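Local coordinates for ferredoxin (Rhodopseudomonas palustris, PDB 4LTU), which carries a [2Fe-2S] cluster and probably shuttles single electrons between redox partners, as do other members of the adrenodoxin/putidaredoxin family, at residues D78-P81 and N82-L85. Residues are numbered along the deposited sequence; the frame is centred on the assembly and turned at random.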
loop_
_atom_site.group_PDB
_atom_site.type_symbol
_atom_site.label_atom_id
_atom_site.label_comp_id
_atom_site.label_asym_id
_atom_site.label_seq_id
_atom_site.Cartn_x
_atom_site.Cartn_y
_atom_site.Cartn_z
ATOM N N ASP A 78 -8.014 11.714 -2.463
ATOM C CA ASP A 78 -6.956 12.690 -2.152
ATOM C C ASP A 78 -5.904 12.216 -1.120
ATOM O O ASP A 78 -6.238 11.583 -0.087
ATOM C CB ASP A 78 -7.570 14.064 -1.787
ATOM C CG ASP A 78 -8.106 14.813 -3.013
ATOM O OD1 ASP A 78 -9.080 15.600 -2.890
ATOM O OD2 ASP A 78 -7.548 14.626 -4.119
ATOM N N ARG A 79 -4.637 12.508 -1.420
ATOM C CA ARG A 79 -3.523 12.015 -0.609
ATOM C C ARG A 79 -3.594 12.547 0.827
ATOM O O ARG A 79 -4.089 13.632 1.083
ATOM C CB ARG A 79 -2.173 12.331 -1.251
ATOM C CG ARG A 79 -1.742 13.816 -1.244
ATOM C CD ARG A 79 -0.508 14.051 -2.127
ATOM N NE ARG A 79 0.740 13.542 -1.523
ATOM C CZ ARG A 79 1.933 13.492 -2.135
ATOM N NH1 ARG A 79 2.063 13.907 -3.385
ATOM N NH2 ARG A 79 3.017 13.021 -1.491
ATOM N N LEU A 80 -3.123 11.740 1.756
ATOM C CA LEU A 80 -3.065 12.103 3.144
ATOM C C LEU A 80 -1.569 12.071 3.458
ATOM O O LEU A 80 -0.814 11.468 2.721
ATOM C CB LEU A 80 -3.795 11.029 3.960
ATOM C CG LEU A 80 -5.258 10.668 3.727
ATOM C CD1 LEU A 80 -5.706 9.557 4.693
ATOM C CD2 LEU A 80 -6.195 11.934 3.813
ATOM N N PRO A 81 -1.134 12.705 4.553
ATOM C CA PRO A 81 0.264 12.579 5.021
ATOM C C PRO A 81 0.834 11.159 4.896
ATOM O O PRO A 81 1.946 10.959 4.396
ATOM C CB PRO A 81 0.146 12.929 6.500
ATOM C CG PRO A 81 -0.924 13.913 6.540
ATOM C CD PRO A 81 -1.927 13.538 5.477
ATOM N N ASN A 82 0.060 10.184 5.352
ATOM C CA ASN A 82 0.505 8.794 5.404
ATOM C C ASN A 82 0.288 8.002 4.110
ATOM O O ASN A 82 0.557 6.808 4.056
ATOM C CB ASN A 82 -0.193 8.100 6.561
ATOM C CG ASN A 82 0.377 8.498 7.914
ATOM O OD1 ASN A 82 1.018 9.558 8.070
ATOM N ND2 ASN A 82 0.136 7.656 8.911
ATOM N N SER A 83 -0.198 8.671 3.075
ATOM C CA SER A 83 -0.369 8.048 1.758
ATOM C C SER A 83 0.926 7.418 1.201
ATOM O O SER A 83 2.009 7.975 1.330
ATOM C CB SER A 83 -0.952 9.080 0.781
ATOM O OG SER A 83 -2.345 9.276 1.011
ATOM N N ARG A 84 0.806 6.227 0.629
ATOM C CA ARG A 84 1.916 5.554 -0.053
ATOM C C ARG A 84 1.368 4.799 -1.278
ATOM O O ARG A 84 0.176 4.501 -1.354
ATOM C CB ARG A 84 2.634 4.541 0.860
ATOM C CG ARG A 84 3.572 5.072 1.973
ATOM C CD ARG A 84 4.757 5.857 1.456
ATOM N NE ARG A 84 5.403 5.083 0.413
ATOM C CZ ARG A 84 6.567 4.450 0.527
ATOM N NH1 ARG A 84 7.295 4.518 1.643
ATOM N NH2 ARG A 84 7.008 3.756 -0.508
ATOM N N LEU A 85 2.254 4.505 -2.224
ATOM C CA LEU A 85 1.980 3.579 -3.321
ATOM C C LEU A 85 2.455 2.229 -2.854
ATOM O O LEU A 85 3.642 2.035 -2.633
ATOM C CB LEU A 85 2.748 3.975 -4.586
ATOM C CG LEU A 85 2.239 5.233 -5.290
ATOM C CD1 LEU A 85 3.151 5.562 -6.423
ATOM C CD2 LEU A 85 0.816 4.969 -5.782
#
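The backbone N-H of Ser83 reaches back to the carbonyl oxygen of Leu80 (N to O 2.9 Å) and closes a type I beta turn, with Pro81 and Asn82 at its two corners. A second link runs the other way: the amide of Leu80 points almost straight at Ser83 OG, 2.7 Å from N to OG, although the hydroxyl is placed with less certainty. Chi1 of Ser83, -76°, sets OG beside its own backbone N and anti to the carbonyl carbon, on the side where Leu80 lies. Arg79 flanks the same oxygen, its CB 3.8 Å from Ser83 OG, while its guanidinium group forms a salt bridge with Asp69 on helix 66-72. Between the two corner residues, Asn82 OD1 lies 3.8 Å from Pro81 CB, and Asn82 ND2 is hydrogen-bonded to the carbonyl oxygen of Val53. The proline ring restricts phi, here -40°, to the region a type I turn needs at its first corner. Residues 83-85 then pair with strand 50-53 at the edge of the sheet, the Ser83 side chain about 10 Å from that of the cluster ligand Cys49. The backbone of Ser83 thus holds Leu80, and its hydroxyl, if placed correctly, adds a second tie between turn and strand.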